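Side-chain contacts in 28 kDa product (Pseudomonas syringae pv. phaseolicola, PDB 1UKF), which acts as a papain-like cysteine protease that cleaves itself and serves the bacterium as a virulence and avirulence factor inside infected bean and Arabidopsis cells: residues 143-148 / 165-170; 35-40 / 152-157; 111-116 / 120-125; 107-112 / 179-184; 27-32 / 135-140. One frame throughout, in Å; residues are numbered along the deposited sequence.

Contact 1: residues 143-148 / 165-170; sequences FKLFDP and KGLIDH
Leu-145 and Leu-167 meet through their methyl ends, and that touch is the apolar half of the contact. One leucine stands on strand 142-147 and the other on helix 160-173, and they reach toward each other tip to tip, CD2 of Leu-145 lying 4.1 Å from CD2 of Leu-167. Branched, purely hydrocarbon side chains suit both places, since each is buried and meets the other with methyl groups.

The second half sets a methyl group against a carboxylate. CG of Asp-147 lies anti to the backbone N (chi1 -179°), which sends the carboxylate out toward the helix, where OD2 comes to 3.6 Å from CD1 of Leu-167. This is van der Waals contact alone; the polar needs of Asp-147 are met elsewhere. OD1 receives hydrogen bonds from His-132 and from the backbone N of Asn-149, and OD2 is hydrogen-bonded to Tyr-171. Asp-147 and His-132 belong with Cys-18 to the catalytic triad, so Leu-167 is an apolar neighbour of the triad acid.

Leu-167 also packs on Ile-134 of strand 130-139 and on Leu-150, which packs helix 160-173 against the antiparallel sheet, while helix 18-27 is touched by Lys-144 of the strand and by Pro-148 just after it.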
# COMPACT_ATOMS: atom_id res chain seq x y z
N PHE A 143 0.98 -12.02 7.75
CA PHE A 143 1.15 -10.99 6.72
C PHE A 143 -0.14 -10.18 6.63
O PHE A 143 -1.21 -10.74 6.38
CB PHE A 143 1.46 -11.62 5.36
CG PHE A 143 1.58 -10.61 4.25
CD1 PHE A 143 2.61 -9.68 4.24
CD2 PHE A 143 0.64 -10.58 3.22
CE1 PHE A 143 2.71 -8.73 3.23
CE2 PHE A 143 0.73 -9.63 2.20
CZ PHE A 143 1.77 -8.70 2.21
N LYS A 144 -0.04 -8.87 6.85
CA LYS A 144 -1.19 -7.97 6.80
C LYS A 144 -1.07 -7.04 5.61
O LYS A 144 -0.00 -6.50 5.34
CB LYS A 144 -1.26 -7.11 8.07
CG LYS A 144 -1.37 -7.84 9.39
CD LYS A 144 -1.38 -6.83 10.53
CE LYS A 144 -1.54 -7.49 11.89
NZ LYS A 144 -1.51 -6.48 12.98
N LEU A 145 -2.18 -6.84 4.89
CA LEU A 145 -2.18 -5.94 3.75
C LEU A 145 -3.43 -5.07 3.80
O LEU A 145 -4.53 -5.55 4.03
CB LEU A 145 -2.14 -6.74 2.44
CG LEU A 145 -2.07 -5.90 1.16
CD1 LEU A 145 -1.32 -6.66 0.08
CD2 LEU A 145 -3.48 -5.53 0.69
N PHE A 146 -3.23 -3.77 3.59
CA PHE A 146 -4.33 -2.81 3.60
C PHE A 146 -4.42 -2.08 2.28
O PHE A 146 -3.44 -1.49 1.80
CB PHE A 146 -4.13 -1.80 4.74
CG PHE A 146 -5.01 -0.57 4.63
CD1 PHE A 146 -6.40 -0.68 4.75
CD2 PHE A 146 -4.45 0.68 4.42
CE1 PHE A 146 -7.21 0.46 4.65
CE2 PHE A 146 -5.26 1.82 4.32
CZ PHE A 146 -6.63 1.70 4.44
N ASP A 147 -5.60 -2.13 1.67
CA ASP A 147 -5.86 -1.42 0.42
C ASP A 147 -6.99 -0.45 0.77
O ASP A 147 -8.10 -0.89 1.08
CB ASP A 147 -6.33 -2.38 -0.67
CG ASP A 147 -6.59 -1.67 -1.99
OD1 ASP A 147 -6.93 -0.47 -1.96
OD2 ASP A 147 -6.47 -2.32 -3.05
N PRO A 148 -6.73 0.86 0.72
CA PRO A 148 -7.75 1.86 1.04
C PRO A 148 -9.10 1.67 0.34
O PRO A 148 -10.14 2.05 0.88
CB PRO A 148 -7.08 3.17 0.66
CG PRO A 148 -5.62 2.90 0.94
CD PRO A 148 -5.44 1.50 0.39
N LYS A 165 -1.71 -11.94 -5.70
CA LYS A 165 -2.21 -12.25 -7.03
C LYS A 165 -3.69 -11.88 -7.08
O LYS A 165 -4.17 -11.32 -8.07
CB LYS A 165 -2.04 -13.73 -7.36
CG LYS A 165 -2.56 -14.12 -8.74
CD LYS A 165 -2.39 -15.61 -9.00
CE LYS A 165 -2.75 -15.97 -10.44
NZ LYS A 165 -4.17 -15.65 -10.77
N GLY A 166 -4.42 -12.21 -6.02
CA GLY A 166 -5.83 -11.89 -5.96
C GLY A 166 -6.11 -10.41 -6.09
O GLY A 166 -7.06 -9.99 -6.76
N LEU A 167 -5.27 -9.59 -5.46
CA LEU A 167 -5.43 -8.14 -5.52
C LEU A 167 -5.19 -7.65 -6.94
O LEU A 167 -5.93 -6.82 -7.46
CB LEU A 167 -4.47 -7.46 -4.55
CG LEU A 167 -4.77 -5.99 -4.28
CD1 LEU A 167 -6.13 -5.86 -3.62
CD2 LEU A 167 -3.69 -5.39 -3.38
N ILE A 168 -4.13 -8.16 -7.57
CA ILE A 168 -3.82 -7.77 -8.94
C ILE A 168 -4.97 -8.15 -9.87
O ILE A 168 -5.39 -7.35 -10.71
CB ILE A 168 -2.52 -8.45 -9.44
CG1 ILE A 168 -1.34 -7.99 -8.58
CG2 ILE A 168 -2.29 -8.11 -10.91
CD1 ILE A 168 -1.08 -6.49 -8.64
N ASP A 169 -5.47 -9.38 -9.73
CA ASP A 169 -6.56 -9.84 -10.58
C ASP A 169 -7.81 -9.00 -10.35
O ASP A 169 -8.58 -8.75 -11.29
CB ASP A 169 -6.88 -11.31 -10.31
CG ASP A 169 -5.75 -12.24 -10.72
OD1 ASP A 169 -4.99 -11.88 -11.65
OD2 ASP A 169 -5.64 -13.32 -10.13
N HIS A 170 -8.01 -8.56 -9.12
CA HIS A 170 -9.17 -7.74 -8.78
C HIS A 170 -9.17 -6.47 -9.62
O HIS A 170 -10.17 -6.13 -10.25
CB HIS A 170 -9.13 -7.35 -7.30
CG HIS A 170 -10.10 -6.27 -6.93
ND1 HIS A 170 -11.45 -6.51 -6.78
CD2 HIS A 170 -9.92 -4.95 -6.71
CE1 HIS A 170 -12.06 -5.37 -6.49
NE2 HIS A 170 -11.15 -4.41 -6.44

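Contact 2: residues 35-40 / 152-157; sequences ESRMDH and EFQSSR
Arg-37 and Glu-152 find each other through one bent and one extended chain. The arginine turns at chi3 (-77°), swinging its guanidinium round toward the strand, whereas Glu-152 has CG anti to its backbone N and continues outstretched from strand 151-156 to meet it. The two flat groups end nearly coplanar, their planes 21° apart.

The grip is side-on and bidentate. NE of Arg-37 donates to OE1 of Glu-152 at 2.9 Å, and NH2 of Arg-37 donates to OE2 of Glu-152 at 2.8 Å in an almost straight bond (178°). Both oxygens use their syn lone pairs. Gln-154, two residues along on the same side of the strand, adds a third bond: its NE2 gives a hydrogen to OE2 of Glu-152 at 2.9 Å, arriving on the anti side and somewhat out of the carboxylate plane. The other end of that amide, OE1, accepts from Gln-142. Met-38 crosses the glutamate at about a right angle, its CE 3.9 Å from OE1 of Glu-152; a long, flexible thioether fits beside the aliphatic part of the chain.

Trp-25 NE1 is a further donor to OE1 of Glu-152, and NH1 of Arg-37 is bonded to the backbone O of Asp-31. With each carboxylate oxygen taking two donors, the buried glutamate is fixed in rotation and probably stabilised as an anion, and the ion pair ties helix 34-41 to the sheet by a paired N-H geometry to which a guanidinium is well suited.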
# COMPACT_ATOMS: atom_id res chain seq x y z
N GLU A 35 -10.73 -4.85 12.45
CA GLU A 35 -11.97 -4.09 12.48
C GLU A 35 -11.79 -2.71 13.10
O GLU A 35 -12.28 -1.71 12.56
CB GLU A 35 -13.05 -4.85 13.26
CG GLU A 35 -13.46 -6.17 12.63
CD GLU A 35 -14.04 -6.01 11.25
OE1 GLU A 35 -15.03 -5.25 11.11
OE2 GLU A 35 -13.52 -6.63 10.30
N SER A 36 -11.09 -2.65 14.23
CA SER A 36 -10.89 -1.36 14.88
C SER A 36 -9.98 -0.47 14.05
O SER A 36 -10.12 0.75 14.08
CB SER A 36 -10.31 -1.55 16.30
OG SER A 36 -9.02 -2.12 16.28
N ARG A 37 -9.06 -1.06 13.29
CA ARG A 37 -8.18 -0.27 12.44
C ARG A 37 -8.98 0.35 11.30
O ARG A 37 -8.76 1.50 10.93
CB ARG A 37 -7.03 -1.12 11.89
CG ARG A 37 -6.00 -1.49 12.95
CD ARG A 37 -4.73 -2.07 12.34
NE ARG A 37 -4.86 -3.45 11.90
CZ ARG A 37 -4.82 -4.51 12.71
NH1 ARG A 37 -4.67 -4.34 14.02
NH2 ARG A 37 -4.91 -5.73 12.21
N MET A 38 -9.93 -0.41 10.76
CA MET A 38 -10.75 0.14 9.69
C MET A 38 -11.71 1.19 10.25
O MET A 38 -12.02 2.17 9.58
CB MET A 38 -11.51 -0.98 8.97
CG MET A 38 -10.59 -1.95 8.22
SD MET A 38 -9.46 -1.17 7.02
CE MET A 38 -7.95 -1.07 7.99
N ASP A 39 -12.18 0.99 11.48
CA ASP A 39 -13.08 1.96 12.11
C ASP A 39 -12.32 3.28 12.27
O ASP A 39 -12.88 4.36 12.09
CB ASP A 39 -13.55 1.48 13.49
CG ASP A 39 -14.59 0.38 13.41
OD1 ASP A 39 -15.13 0.13 12.31
OD2 ASP A 39 -14.88 -0.24 14.45
N HIS A 40 -11.04 3.18 12.60
CA HIS A 40 -10.18 4.34 12.78
C HIS A 40 -10.03 5.14 11.48
O HIS A 40 -10.08 6.38 11.48
CB HIS A 40 -8.80 3.88 13.27
CG HIS A 40 -7.77 4.96 13.32
ND1 HIS A 40 -7.83 6.02 14.20
CD2 HIS A 40 -6.63 5.14 12.61
CE1 HIS A 40 -6.78 6.80 14.03
NE2 HIS A 40 -6.03 6.28 13.07
N GLU A 152 -8.75 -4.40 4.99
CA GLU A 152 -7.58 -5.16 5.41
C GLU A 152 -7.71 -6.64 5.11
O GLU A 152 -8.78 -7.24 5.27
CB GLU A 152 -7.30 -4.95 6.90
CG GLU A 152 -5.94 -5.51 7.34
CD GLU A 152 -5.59 -5.20 8.79
OE1 GLU A 152 -5.78 -4.04 9.22
OE2 GLU A 152 -5.10 -6.12 9.48
N PHE A 153 -6.60 -7.22 4.67
CA PHE A 153 -6.51 -8.64 4.35
C PHE A 153 -5.35 -9.22 5.13
O PHE A 153 -4.42 -8.51 5.50
CB PHE A 153 -6.25 -8.84 2.85
CG PHE A 153 -7.29 -8.22 1.97
CD1 PHE A 153 -7.26 -6.86 1.68
CD2 PHE A 153 -8.32 -9.00 1.45
CE1 PHE A 153 -8.25 -6.28 0.89
CE2 PHE A 153 -9.31 -8.43 0.65
CZ PHE A 153 -9.28 -7.06 0.37
N GLN A 154 -5.42 -10.52 5.39
CA GLN A 154 -4.36 -11.20 6.12
C GLN A 154 -4.16 -12.60 5.59
O GLN A 154 -5.10 -13.25 5.13
CB GLN A 154 -4.69 -11.25 7.62
CG GLN A 154 -4.49 -9.93 8.34
CD GLN A 154 -4.84 -10.01 9.81
OE1 GLN A 154 -4.75 -11.08 10.42
NE2 GLN A 154 -5.21 -8.87 10.40
N SER A 155 -2.91 -13.06 5.64
CA SER A 155 -2.56 -14.40 5.19
C SER A 155 -1.29 -14.81 5.91
O SER A 155 -0.65 -14.00 6.59
CB SER A 155 -2.28 -14.41 3.69
OG SER A 155 -1.03 -13.80 3.38
N SER A 156 -0.94 -16.08 5.79
CA SER A 156 0.30 -16.55 6.38
C SER A 156 1.33 -16.05 5.37
O SER A 156 0.97 -15.62 4.27
CB SER A 156 0.31 -18.07 6.40
OG SER A 156 0.18 -18.58 5.08
N ARG A 157 2.61 -16.08 5.72
CA ARG A 157 3.61 -15.64 4.76
C ARG A 157 3.54 -16.60 3.57
O ARG A 157 3.74 -16.20 2.43
CB ARG A 157 5.02 -15.67 5.38
CG ARG A 157 5.18 -14.78 6.61
CD ARG A 157 6.64 -14.45 6.90
NE ARG A 157 7.50 -15.63 7.02
CZ ARG A 157 8.01 -16.09 8.16
NH1 ARG A 157 7.75 -15.49 9.31
NH2 ARG A 157 8.82 -17.14 8.14

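Contact 3: residues 111-116 / 120-125; sequences HDVAQS and HLLSLR
A helix-to-strand connection holds this contact: helix 102-113 ends, the chain turns back, and strand 119-126 begins close by, so that Val-113 at the helix end covers the ring of His-120. Ala-114 is the centre of an inverse gamma turn, the first step of the reversal.

CG1 of Val-113 sits over one face of the imidazole, 3.6 Å from the ring centroid and 12° off its normal, a CH-pi contact. The methyl owes this place to chi1 of Val-113 (-51°), which sets CG1 beside the backbone N, opposite the carbonyl carbon. The same methyl touches CD2 of Leu-122 at 4.1 Å, so one branched residue serves both an aromatic face and an aliphatic neighbour.

Histidine also brings a polar nitrogen. NE2 of His-120 donates to the backbone O of Asp-112 in a weak hydrogen bond, 3.4 Å long and bent to 128°. Arg-118 NH1 also donates to that oxygen, so a carbonyl near the helix end has two partners.

Strand 119-126 runs between strands 130-139 and 178-187. Val-113, His-120 and Leu-122 all pack on Cys-136 of the former, while Val-113 also leans on Ile-164 of helix 160-173.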
# COMPACT_ATOMS: atom_id res chain seq x y z
N HIS A 111 7.74 -12.31 -2.21
CA HIS A 111 9.09 -12.62 -1.76
C HIS A 111 9.73 -11.39 -1.14
O HIS A 111 10.54 -11.49 -0.21
CB HIS A 111 9.94 -13.12 -2.92
CG HIS A 111 11.37 -13.38 -2.56
ND1 HIS A 111 11.74 -14.35 -1.65
CD2 HIS A 111 12.51 -12.78 -2.96
CE1 HIS A 111 13.06 -14.34 -1.52
NE2 HIS A 111 13.55 -13.40 -2.30
N ASP A 112 9.37 -10.22 -1.66
CA ASP A 112 9.94 -8.97 -1.16
C ASP A 112 9.25 -8.45 0.10
O ASP A 112 9.91 -7.95 1.01
CB ASP A 112 9.87 -7.87 -2.22
CG ASP A 112 10.63 -8.22 -3.49
OD1 ASP A 112 11.72 -8.82 -3.38
OD2 ASP A 112 10.15 -7.86 -4.58
N VAL A 113 7.92 -8.57 0.16
CA VAL A 113 7.17 -8.02 1.27
C VAL A 113 6.73 -8.96 2.38
O VAL A 113 6.50 -8.53 3.51
CB VAL A 113 5.92 -7.26 0.75
CG1 VAL A 113 6.33 -6.27 -0.33
CG2 VAL A 113 4.88 -8.23 0.21
N ALA A 114 6.61 -10.25 2.07
CA ALA A 114 6.19 -11.22 3.07
C ALA A 114 7.37 -11.84 3.80
O ALA A 114 7.57 -13.06 3.77
CB ALA A 114 5.35 -12.31 2.41
N GLN A 115 8.16 -10.99 4.46
CA GLN A 115 9.31 -11.44 5.24
C GLN A 115 9.08 -10.82 6.62
O GLN A 115 8.76 -9.64 6.73
CB GLN A 115 10.62 -10.94 4.64
CG GLN A 115 10.84 -11.33 3.18
CD GLN A 115 11.11 -12.82 2.98
OE1 GLN A 115 11.12 -13.31 1.85
NE2 GLN A 115 11.34 -13.54 4.07
N SER A 116 9.25 -11.62 7.66
CA SER A 116 9.02 -11.14 9.02
C SER A 116 9.70 -9.81 9.33
O SER A 116 10.88 -9.61 9.03
CB SER A 116 9.47 -12.20 10.02
OG SER A 116 9.08 -11.84 11.33
N HIS A 120 5.93 -2.11 4.17
CA HIS A 120 6.03 -1.47 2.87
C HIS A 120 4.86 -0.59 2.53
O HIS A 120 3.72 -0.85 2.93
CB HIS A 120 6.09 -2.49 1.73
CG HIS A 120 7.33 -3.32 1.69
ND1 HIS A 120 8.37 -3.08 0.82
CD2 HIS A 120 7.67 -4.43 2.39
CE1 HIS A 120 9.30 -4.01 0.98
NE2 HIS A 120 8.90 -4.83 1.93
N LEU A 121 5.15 0.45 1.77
CA LEU A 121 4.12 1.29 1.19
C LEU A 121 4.30 0.78 -0.24
O LEU A 121 5.44 0.67 -0.72
CB LEU A 121 4.48 2.78 1.25
CG LEU A 121 3.49 3.68 0.47
CD1 LEU A 121 2.12 3.65 1.13
CD2 LEU A 121 4.03 5.10 0.44
N LEU A 122 3.21 0.43 -0.92
CA LEU A 122 3.31 -0.07 -2.28
C LEU A 122 2.48 0.79 -3.20
O LEU A 122 1.42 1.29 -2.81
CB LEU A 122 2.80 -1.51 -2.37
CG LEU A 122 3.42 -2.58 -1.47
CD1 LEU A 122 2.66 -3.89 -1.64
CD2 LEU A 122 4.89 -2.77 -1.80
N SER A 123 2.95 0.99 -4.42
CA SER A 123 2.19 1.78 -5.37
C SER A 123 1.85 0.92 -6.58
O SER A 123 2.71 0.23 -7.12
CB SER A 123 2.98 3.03 -5.79
OG SER A 123 4.27 2.70 -6.27
N LEU A 124 0.58 0.93 -6.96
CA LEU A 124 0.11 0.17 -8.11
C LEU A 124 0.03 1.15 -9.26
O LEU A 124 -0.66 2.17 -9.16
CB LEU A 124 -1.27 -0.44 -7.85
CG LEU A 124 -1.41 -1.34 -6.63
CD1 LEU A 124 -2.83 -1.89 -6.56
CD2 LEU A 124 -0.41 -2.48 -6.70
N ARG A 125 0.74 0.86 -10.35
CA ARG A 125 0.74 1.73 -11.52
C ARG A 125 -0.21 1.18 -12.57
O ARG A 125 0.16 0.31 -13.36
CB ARG A 125 2.14 1.85 -12.08

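Contact 4: residues 107-112 / 179-184; sequences QTVAHD and ACVNEF
Glu-183, Val-109 and Asp-112 bury the most surface here, and the glutamate lies at the centre. From strand 178-187 its chain runs extended beyond CG toward helix 102-113, and its carboxylate comes up against both other residues. OE2 of Glu-183 lies 4.0 Å from CG2 of Val-109. The valine is small and branched at CB, so its methyls can touch both the carboxylate and Val-181; its CG2 reaches to 4.3 Å from CB of Val-181.

The axes of the short helix and strand segments run in nearly the same direction, 4° apart, with a closest approach of 10.5 Å. This is a helix laid along the face of an antiparallel sheet, in a protein whose overall fold is papain-like. Side chains at alternate strand positions, Val-181 and Glu-183, therefore both face the helix, Val-181 meeting Val-109 and Glu-183 meeting Val-109 and Asp-112, one turn further on.

Asp-112 brings a second acid into the same place. The two carboxylates are turned 67° to each other, and OD2 of Asp-112 stands 2.7 Å from OE2 of Glu-183, a spacing at which one of the acids probably holds a proton and shares it. CB of Asp-112 is also close, 3.2 Å from OE1 of Glu-183. Lys-94 of strand 88-97 forms a salt bridge with OD2 of Asp-112, and its positive charge would help a buried pair of acids to be tolerated.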
# COMPACT_ATOMS: atom_id res chain seq x y z
N GLN A 107 4.08 -13.56 -6.78
CA GLN A 107 5.18 -14.30 -6.16
C GLN A 107 6.39 -13.41 -5.91
O GLN A 107 6.97 -13.44 -4.82
CB GLN A 107 5.58 -15.48 -7.05
CG GLN A 107 6.77 -16.27 -6.52
CD GLN A 107 6.53 -16.82 -5.13
OE1 GLN A 107 5.60 -17.61 -4.91
NE2 GLN A 107 7.35 -16.40 -4.18
N THR A 108 6.78 -12.64 -6.91
CA THR A 108 7.94 -11.76 -6.78
C THR A 108 7.72 -10.73 -5.68
O THR A 108 8.59 -10.51 -4.84
CB THR A 108 8.24 -11.03 -8.10
OG1 THR A 108 8.50 -12.00 -9.13
CG2 THR A 108 9.45 -10.12 -7.95
N VAL A 109 6.55 -10.09 -5.69
CA VAL A 109 6.24 -9.08 -4.69
C VAL A 109 6.17 -9.72 -3.30
O VAL A 109 6.67 -9.16 -2.33
CB VAL A 109 4.91 -8.36 -5.01
CG1 VAL A 109 4.55 -7.40 -3.88
CG2 VAL A 109 5.05 -7.59 -6.32
N ALA A 110 5.55 -10.89 -3.21
CA ALA A 110 5.43 -11.59 -1.93
C ALA A 110 6.81 -11.90 -1.35
O ALA A 110 7.03 -11.78 -0.14
CB ALA A 110 4.64 -12.87 -2.11
N HIS A 111 7.74 -12.31 -2.21
CA HIS A 111 9.09 -12.62 -1.76
C HIS A 111 9.73 -11.39 -1.14
O HIS A 111 10.54 -11.49 -0.21
CB HIS A 111 9.94 -13.12 -2.92
CG HIS A 111 11.37 -13.38 -2.56
ND1 HIS A 111 11.74 -14.35 -1.65
CD2 HIS A 111 12.51 -12.78 -2.96
CE1 HIS A 111 13.06 -14.34 -1.52
NE2 HIS A 111 13.55 -13.40 -2.30
N ASP A 112 9.37 -10.22 -1.66
CA ASP A 112 9.94 -8.97 -1.16
C ASP A 112 9.25 -8.45 0.10
O ASP A 112 9.91 -7.95 1.01
CB ASP A 112 9.87 -7.87 -2.22
CG ASP A 112 10.63 -8.22 -3.49
OD1 ASP A 112 11.72 -8.82 -3.38
OD2 ASP A 112 10.15 -7.86 -4.58
N ALA A 179 0.34 -2.32 -14.48
CA ALA A 179 1.55 -2.40 -15.30
C ALA A 179 2.77 -2.79 -14.46
O ALA A 179 3.64 -3.53 -14.92
CB ALA A 179 1.80 -1.07 -15.99
N CYS A 180 2.82 -2.27 -13.24
CA CYS A 180 3.92 -2.58 -12.34
C CYS A 180 3.56 -2.20 -10.91
O CYS A 180 2.58 -1.50 -10.66
CB CYS A 180 5.20 -1.84 -12.76
SG CYS A 180 5.17 -0.04 -12.56
N VAL A 181 4.37 -2.67 -9.98
CA VAL A 181 4.18 -2.39 -8.57
C VAL A 181 5.49 -1.83 -8.04
O VAL A 181 6.55 -2.44 -8.22
CB VAL A 181 3.85 -3.67 -7.77
CG1 VAL A 181 3.77 -3.36 -6.28
CG2 VAL A 181 2.54 -4.27 -8.26
N ASN A 182 5.43 -0.67 -7.40
CA ASN A 182 6.63 -0.08 -6.82
C ASN A 182 6.62 -0.40 -5.33
O ASN A 182 5.60 -0.26 -4.67
CB ASN A 182 6.66 1.44 -7.00
CG ASN A 182 6.57 1.86 -8.44
OD1 ASN A 182 7.41 1.48 -9.26
ND2 ASN A 182 5.56 2.64 -8.76
N GLU A 183 7.77 -0.83 -4.82
CA GLU A 183 7.88 -1.19 -3.42
C GLU A 183 8.73 -0.19 -2.66
O GLU A 183 9.83 0.15 -3.08
CB GLU A 183 8.52 -2.57 -3.26
CG GLU A 183 7.89 -3.67 -4.09
CD GLU A 183 8.70 -4.95 -4.04
OE1 GLU A 183 9.80 -4.93 -3.45
OE2 GLU A 183 8.25 -5.97 -4.59
N PHE A 184 8.20 0.29 -1.54
CA PHE A 184 8.93 1.21 -0.68
C PHE A 184 9.08 0.50 0.66
O PHE A 184 8.15 0.46 1.47
CB PHE A 184 8.16 2.52 -0.50
CG PHE A 184 7.95 3.27 -1.79
CD1 PHE A 184 6.81 3.05 -2.56
CD2 PHE A 184 8.92 4.16 -2.25
CE1 PHE A 184 6.65 3.71 -3.78
CE2 PHE A 184 8.76 4.81 -3.47
CZ PHE A 184 7.62 4.59 -4.24

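Contact 5: residues 27-32 / 135-140; sequences VMSSDG and ACSCEG
Segment 27-32 leaves helix 18-27 and folds into a type I beta turn from Met-28 to Asp-31, closed by a hydrogen bond from the N of Asp-31 to the O of Met-28 (3.1 Å). Facing it, residues 135-139 run as an extended strand, so that Ser-137 and Glu-139, two positions apart, both point toward the turn.

The side chains meet through a water rather than directly. OG of Ser-29 and OG of Ser-137 are 4.0 Å apart, and the water fits between them, 2.7 Å from Ser-29 OG and 2.8 Å from Ser-137 OG. It donates to OE2 of Glu-139 at 2.6 Å, which gives the water three protein partners. The torsion of Ser-137, with OG opposite the backbone N (chi1 177°), brings that hydroxyl within the water's range. Ser-29 OG is also hydrogen-bonded to the backbone O of Leu-26. Serine suits both sites, being short and able to give or accept.

Lys-144 forms a salt bridge with that same carboxylate oxygen of Glu-139 and also bonds to the backbone O of Ser-29. Water and lysine together thus join turn and strand, and the nearby ammonium would be expected to keep Glu-139 ionised.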
# COMPACT_ATOMS: atom_id res chain seq x y z
N VAL A 27 1.44 3.21 10.42
CA VAL A 27 1.76 3.72 11.75
C VAL A 27 1.05 2.95 12.86
O VAL A 27 1.65 2.65 13.89
CB VAL A 27 1.41 5.22 11.87
CG1 VAL A 27 1.59 5.68 13.32
CG2 VAL A 27 2.31 6.03 10.95
N MET A 28 -0.22 2.61 12.65
CA MET A 28 -0.94 1.87 13.69
C MET A 28 -1.42 0.48 13.27
O MET A 28 -2.43 -0.01 13.76
CB MET A 28 -2.11 2.72 14.21
CG MET A 28 -2.84 3.54 13.16
SD MET A 28 -3.69 2.56 11.92
CE MET A 28 -5.13 2.02 12.86
N SER A 29 -0.65 -0.17 12.41
CA SER A 29 -0.99 -1.50 11.92
C SER A 29 -1.00 -2.58 13.00
O SER A 29 -1.63 -3.62 12.83
CB SER A 29 -0.02 -1.91 10.80
OG SER A 29 1.33 -1.84 11.24
N SER A 30 -0.33 -2.32 14.12
CA SER A 30 -0.28 -3.30 15.20
C SER A 30 -1.25 -3.00 16.34
O SER A 30 -1.31 -3.74 17.32
CB SER A 30 1.14 -3.37 15.77
OG SER A 30 1.48 -2.17 16.43
N ASP A 31 -2.01 -1.91 16.21
CA ASP A 31 -2.95 -1.53 17.25
C ASP A 31 -4.34 -2.14 17.06
O ASP A 31 -4.86 -2.17 15.94
CB ASP A 31 -3.05 -0.01 17.33
CG ASP A 31 -1.72 0.64 17.62
OD1 ASP A 31 -1.03 0.20 18.57
OD2 ASP A 31 -1.35 1.60 16.91
N GLY A 32 -4.93 -2.60 18.16
CA GLY A 32 -6.25 -3.20 18.11
C GLY A 32 -6.32 -4.38 17.16
O GLY A 32 -5.37 -5.16 17.05
N ALA A 135 -0.62 -0.65 1.53
CA ALA A 135 0.46 -0.90 2.47
C ALA A 135 0.39 -2.31 3.03
O ALA A 135 -0.63 -2.98 2.95
CB ALA A 135 0.39 0.12 3.62
N CYS A 136 1.50 -2.76 3.58
CA CYS A 136 1.54 -4.09 4.17
C CYS A 136 2.59 -4.16 5.26
O CYS A 136 3.54 -3.38 5.29
CB CYS A 136 1.78 -5.17 3.10
SG CYS A 136 3.31 -5.02 2.15
N SER A 137 2.38 -5.09 6.18
CA SER A 137 3.28 -5.30 7.30
C SER A 137 3.28 -6.77 7.63
O SER A 137 2.23 -7.41 7.72
CB SER A 137 2.80 -4.50 8.51
OG SER A 137 3.62 -4.74 9.64
N CYS A 138 4.48 -7.32 7.81
CA CYS A 138 4.61 -8.73 8.13
C CYS A 138 5.09 -8.86 9.56
O CYS A 138 6.21 -8.45 9.89
CB CYS A 138 5.60 -9.39 7.16
SG CYS A 138 5.55 -11.19 7.15
N GLU A 139 4.22 -9.39 10.41
CA GLU A 139 4.49 -9.60 11.83
C GLU A 139 4.66 -11.10 12.07
O GLU A 139 3.68 -11.82 12.24
CB GLU A 139 3.32 -9.07 12.67
CG GLU A 139 3.19 -7.56 12.71
CD GLU A 139 1.92 -7.10 13.43
OE1 GLU A 139 1.60 -7.66 14.50
OE2 GLU A 139 1.25 -6.18 12.92
N GLY A 140 5.91 -11.56 12.09
CA GLY A 140 6.15 -12.98 12.30
C GLY A 140 5.58 -13.78 11.15
O GLY A 140 5.94 -13.56 10.00
O HOH W 1 2.58 -4.05 12.12

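All five contacts reach one antiparallel sheet, and each joins a helix or loop to one of its strands. Contacts 3 and 4 share helix 102-113 and residues His-111 and Asp-112; their centres are about 5 Å apart, and their strands 119-126 and 178-187 are neighbours. Contacts 2 and 5 lie about 8 Å apart and touch. Contact 1 sits on the strand between theirs, about 11 Å from contact 2 and 15 Å from contact 5. Contacts 2 and 4 are about 20 Å apart. Along the chain, contacts 2, 4 and 5 alternate and contact 3 closes before contact 1 opens, so the sheet draws distant parts of the sequence together, with contact 1 alone holding an active-site residue.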